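Local coordinates for metallo-beta-lactamase family protein (Staphylococcus aureus, PDB 3R2U) that probably acts as an iron-dependent enzyme of the metallo-beta-lactamase superfamily, joining that fold to rhodanese-like modules, and may process sulfur compounds, at residues Tyr287-Ala292 / Asp361-Tyr366; Leu298-Arg303 / Ile339-Asp344. One frame throughout, in Å; residues are numbered along the deposited sequence.

Contact 1: residues Tyr287-Ala292 / Asp361-Tyr366; sequences YTVYPA and DDIAGY
The Y287 ring turns one face to D361 O and brings its rim, near the ring plane, to I363 O, one way of setting a tyrosine between a loop and a strand. A chi1 of 63° folds the ring back over its own backbone and sends the hydroxyl toward the 361-363 turn. That hydroxyl accepts from I363 N at 3.0 Å, from OH to N, and I363 CB lies 3.3 Å from the same OH. Next along the loop, V289 CG1 meets I363 CG2 at 3.8 Å, the two side chains crossing obliquely. Toward the other end of the contact the Y366 ring is used differently: P291 CA lies over its face in a CH-pi contact, 4.3 Å from the ring centroid, while V289 O faces its edge. The Y366 hydroxyl bonds to D67 of the second subunit. Two backbone bonds join the chains here: Y366 N gives to Y290 O, and A292 N gives to Y366 O. Farther back the chains are spanned by water, one molecule between T288 O and I363 O, another between Y290 N and A364 O. An irregular chain thus pairs through a single beta bridge with the outermost strand of a four-stranded parallel sheet, consistent with a rhodanese-like alpha/beta fold.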
# COMPACT_ATOMS: atom_id res chain seq x y z
N TYR A 287 -9.77 13.16 7.23
CA TYR A 287 -10.07 14.38 6.52
C TYR A 287 -8.98 14.76 5.55
O TYR A 287 -7.85 14.31 5.68
CB TYR A 287 -10.37 15.53 7.48
CG TYR A 287 -9.24 15.96 8.39
CD1 TYR A 287 -8.97 15.28 9.58
CD2 TYR A 287 -8.48 17.08 8.09
CE1 TYR A 287 -7.94 15.71 10.44
CE2 TYR A 287 -7.47 17.50 8.92
CZ TYR A 287 -7.21 16.82 10.10
OH TYR A 287 -6.22 17.26 10.91
N THR A 288 -9.32 15.60 4.59
CA THR A 288 -8.34 15.99 3.59
C THR A 288 -7.42 17.10 4.08
O THR A 288 -7.85 18.03 4.79
CB THR A 288 -9.01 16.46 2.28
OG1 THR A 288 -9.81 17.62 2.52
CG2 THR A 288 -9.88 15.34 1.69
N VAL A 289 -6.15 16.98 3.72
CA VAL A 289 -5.15 17.99 3.98
C VAL A 289 -4.51 18.31 2.63
O VAL A 289 -3.75 17.50 2.06
CB VAL A 289 -4.11 17.54 4.96
CG1 VAL A 289 -3.07 18.64 5.15
CG2 VAL A 289 -4.78 17.18 6.29
N TYR A 290 -4.88 19.46 2.11
CA TYR A 290 -4.45 19.89 0.81
C TYR A 290 -3.50 21.10 0.91
O TYR A 290 -3.32 21.69 2.00
CB TYR A 290 -5.68 20.23 -0.07
CG TYR A 290 -6.62 19.08 -0.50
CD1 TYR A 290 -6.23 17.73 -0.46
CD2 TYR A 290 -7.85 19.38 -1.09
CE1 TYR A 290 -7.12 16.70 -0.91
CE2 TYR A 290 -8.72 18.38 -1.54
CZ TYR A 290 -8.36 17.04 -1.46
OH TYR A 290 -9.25 16.09 -1.94
N PRO A 291 -2.88 21.48 -0.20
CA PRO A 291 -1.93 22.61 -0.11
C PRO A 291 -2.58 23.84 0.47
O PRO A 291 -3.74 24.11 0.18
CB PRO A 291 -1.54 22.86 -1.56
CG PRO A 291 -1.71 21.51 -2.22
CD PRO A 291 -2.84 20.83 -1.51
N ALA A 292 -1.84 24.56 1.30
CA ALA A 292 -2.36 25.78 1.89
C ALA A 292 -1.49 26.95 1.49
O ALA A 292 -0.29 26.82 1.40
CB ALA A 292 -2.40 25.65 3.41
N ASP A 361 -7.74 17.43 15.30
CA ASP A 361 -8.33 17.23 13.96
C ASP A 361 -8.26 18.49 13.10
O ASP A 361 -8.94 18.59 12.09
CB ASP A 361 -9.84 16.88 14.11
CG ASP A 361 -10.09 15.51 14.74
OD1 ASP A 361 -9.18 14.64 14.77
OD2 ASP A 361 -11.22 15.30 15.20
N ASP A 362 -7.43 19.45 13.49
CA ASP A 362 -7.45 20.77 12.85
C ASP A 362 -6.26 21.17 11.95
O ASP A 362 -5.99 22.36 11.79
CB ASP A 362 -7.69 21.83 13.92
CG ASP A 362 -9.08 21.71 14.56
OD1 ASP A 362 -9.96 21.12 13.93
OD2 ASP A 362 -9.28 22.21 15.68
N ILE A 363 -5.59 20.20 11.35
CA ILE A 363 -4.53 20.51 10.38
C ILE A 363 -5.24 21.22 9.24
O ILE A 363 -6.23 20.71 8.70
CB ILE A 363 -3.80 19.28 9.88
CG1 ILE A 363 -3.04 18.63 11.03
CG2 ILE A 363 -2.81 19.63 8.76
CD1 ILE A 363 -1.97 19.51 11.66
N ALA A 364 -4.77 22.40 8.91
CA ALA A 364 -5.40 23.23 7.89
C ALA A 364 -4.86 23.02 6.48
O ALA A 364 -5.54 23.31 5.51
CB ALA A 364 -5.30 24.70 8.27
N GLY A 365 -3.66 22.50 6.36
CA GLY A 365 -3.08 22.29 5.05
C GLY A 365 -1.59 22.08 5.15
O GLY A 365 -1.07 21.97 6.24
N TYR A 366 -0.92 21.97 4.01
CA TYR A 366 0.50 21.73 4.01
C TYR A 366 1.22 22.55 2.94
O TYR A 366 0.59 23.11 2.05
CB TYR A 366 0.80 20.24 3.80
CG TYR A 366 0.62 19.73 2.37
CD1 TYR A 366 -0.61 19.28 1.93
CD2 TYR A 366 1.68 19.70 1.47
CE1 TYR A 366 -0.80 18.83 0.62
CE2 TYR A 366 1.51 19.25 0.17
CZ TYR A 366 0.26 18.83 -0.25
OH TYR A 366 0.08 18.39 -1.52
O HOH W 1 -7.01 20.46 6.05
O HOH W 2 -6.49 21.40 3.36

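Contact 2: residues Leu298-Arg303 / Ile339-Asp344; sequences LTFDLR and INLIGD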
# COMPACT_ATOMS: atom_id res chain seq x y z
N LEU A 298 0.76 28.39 12.95
CA LEU A 298 1.77 27.62 13.63
C LEU A 298 2.06 26.51 12.62
O LEU A 298 1.12 25.89 12.11
CB LEU A 298 1.18 27.05 14.90
CG LEU A 298 2.02 26.08 15.72
CD1 LEU A 298 3.35 26.73 16.07
CD2 LEU A 298 1.22 25.69 16.97
N THR A 299 3.34 26.30 12.29
CA THR A 299 3.72 25.32 11.28
C THR A 299 4.82 24.35 11.73
O THR A 299 5.85 24.77 12.23
CB THR A 299 4.23 26.07 10.03
OG1 THR A 299 3.21 26.95 9.54
CG2 THR A 299 4.63 25.12 8.96
N PHE A 300 4.61 23.05 11.50
CA PHE A 300 5.59 22.03 11.88
C PHE A 300 6.19 21.34 10.65
O PHE A 300 5.47 20.91 9.74
CB PHE A 300 4.95 20.98 12.79
CG PHE A 300 4.48 21.53 14.11
CD1 PHE A 300 5.40 21.91 15.08
CD2 PHE A 300 3.13 21.69 14.38
CE1 PHE A 300 4.98 22.44 16.28
CE2 PHE A 300 2.71 22.21 15.61
CZ PHE A 300 3.63 22.59 16.55
N ASP A 301 7.51 21.25 10.64
CA ASP A 301 8.25 20.66 9.52
C ASP A 301 8.53 19.23 9.93
O ASP A 301 9.20 18.98 10.93
CB ASP A 301 9.52 21.46 9.26
CG ASP A 301 10.29 21.01 8.01
OD1 ASP A 301 10.30 19.81 7.66
OD2 ASP A 301 10.92 21.88 7.38
N LEU A 302 7.98 18.32 9.15
CA LEU A 302 8.02 16.88 9.43
C LEU A 302 9.26 16.16 8.98
O LEU A 302 9.38 14.95 9.21
CB LEU A 302 6.83 16.20 8.76
CG LEU A 302 5.47 16.73 9.19
CD1 LEU A 302 4.39 16.13 8.31
CD2 LEU A 302 5.20 16.44 10.65
N ARG A 303 10.19 16.87 8.33
CA ARG A 303 11.39 16.21 7.82
C ARG A 303 12.38 15.87 8.93
O ARG A 303 12.21 16.27 10.08
CB ARG A 303 12.07 17.10 6.76
CG ARG A 303 11.23 17.37 5.52
CD ARG A 303 11.93 18.35 4.62
NE ARG A 303 12.11 19.61 5.34
CZ ARG A 303 13.08 20.48 5.11
NH1 ARG A 303 14.00 20.26 4.19
NH2 ARG A 303 13.15 21.58 5.85
N ILE A 339 -3.26 24.36 12.33
CA ILE A 339 -1.83 24.23 12.10
C ILE A 339 -1.50 23.77 10.69
O ILE A 339 -2.27 23.03 10.09
CB ILE A 339 -1.32 23.21 13.14
CG1 ILE A 339 -1.39 23.84 14.52
CG2 ILE A 339 0.06 22.68 12.81
CD1 ILE A 339 -1.31 22.87 15.67
N ASN A 340 -0.38 24.25 10.14
CA ASN A 340 0.13 23.76 8.86
C ASN A 340 1.28 22.78 9.09
O ASN A 340 2.01 22.88 10.08
CB ASN A 340 0.67 24.88 7.98
CG ASN A 340 -0.40 25.77 7.39
OD1 ASN A 340 -1.57 25.40 7.32
ND2 ASN A 340 0.00 26.92 6.92
N LEU A 341 1.45 21.86 8.15
CA LEU A 341 2.54 20.93 8.17
C LEU A 341 3.37 21.10 6.91
O LEU A 341 2.84 21.48 5.86
CB LEU A 341 2.02 19.49 8.24
CG LEU A 341 1.21 19.12 9.45
CD1 LEU A 341 0.70 17.66 9.34
CD2 LEU A 341 2.04 19.39 10.75
N ILE A 342 4.67 20.87 7.03
CA ILE A 342 5.58 20.94 5.90
C ILE A 342 6.07 19.53 5.59
O ILE A 342 6.60 18.81 6.46
CB ILE A 342 6.76 21.90 6.14
CG1 ILE A 342 6.25 23.34 6.20
CG2 ILE A 342 7.82 21.74 5.00
CD1 ILE A 342 7.27 24.34 6.47
N GLY A 343 5.87 19.12 4.35
CA GLY A 343 6.31 17.80 3.90
C GLY A 343 5.59 17.43 2.62
O GLY A 343 4.78 18.21 2.11
N ASP A 344 5.89 16.25 2.09
CA ASP A 344 5.19 15.79 0.89
C ASP A 344 3.80 15.27 1.30
O ASP A 344 3.56 14.91 2.45
CB ASP A 344 6.01 14.73 0.14
CG ASP A 344 6.19 13.45 0.93
OD1 ASP A 344 7.30 13.24 1.46
OD2 ASP A 344 5.21 12.68 1.07
O HOH W 3 2.76 27.67 7.03
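I342 can be read atom by atom against strand 298-301. Its CB lies 3.9 Å from D301 CA, its immediate neighbour across the sheet. There the side chain divides: CG2 reaches the carboxylate of D301, 3.9 Å from OD2, whereas CG1 turns to T299 and comes within 3.7 Å of its CG2. CD1 continues the chain fully extended (chi2 178°) and stays beside that same T299 methyl, the two side chains crossing at about a right angle. One branch therefore packs on the polar group and the other on the methyl. The carboxylate itself is held from within its own segment. R303 meets it with NE and NH2 along one side of the guanidinium, NE to OD1 and NH2 to OD2, the salt bridge measuring 2.7 Å between NH2 and OD2, with the acid at the edge of the guanidinium and in its plane. OD1 also accepts from R303 N, an Asx turn that fixes the carboxylate's rotation as the chain leaves the strand. The strands are the two central members of a four-stranded parallel alpha/beta sheet, in an order consistent with a rhodanese-like fold, with their axes 24° apart. N340 N to L298 O, F300 N to N340 O, I342 N to F300 O and L302 N to I342 O form the backbone ladder. On the face carrying I339, F300 and L341 the contact is apolar: F300 CD2 meets I339 CG2 at 3.6 Å, and L341 CD2 lies at the edge of the F300 ring. Just past the strand, L302 CD1 touches L341 CB where helix 345-356 packs on both leucines. Back on the I342 face, a water donates to T299 OG1 and accepts from N340 ND2, which also bonds to N294 O, while T299 OG1 has R297 O as a further partner.

Contact 2 forms the buried heart of the small parallel sheet, whereas contact 1, partly buried, lies at its margin, where strand 363-367 is outermost and the second subunit packs against Y290, P291 and Y366. Strand 339-342 joins the two: A364 N lies 2.8 Å from I339 O, a probable hydrogen bond, and Y366 CB packs against L341 O. Along the chain, contact 2 is nested inside the loop that contact 1 closes. Chemistry follows position. Contact 2 has an unbroken ladder, an apolar I339/F300/L341 face, one water between side chains, and an ion pair within 298-303 where its strand ends; in contact 1 backbone pairing is sparse, and waters link backbone to backbone.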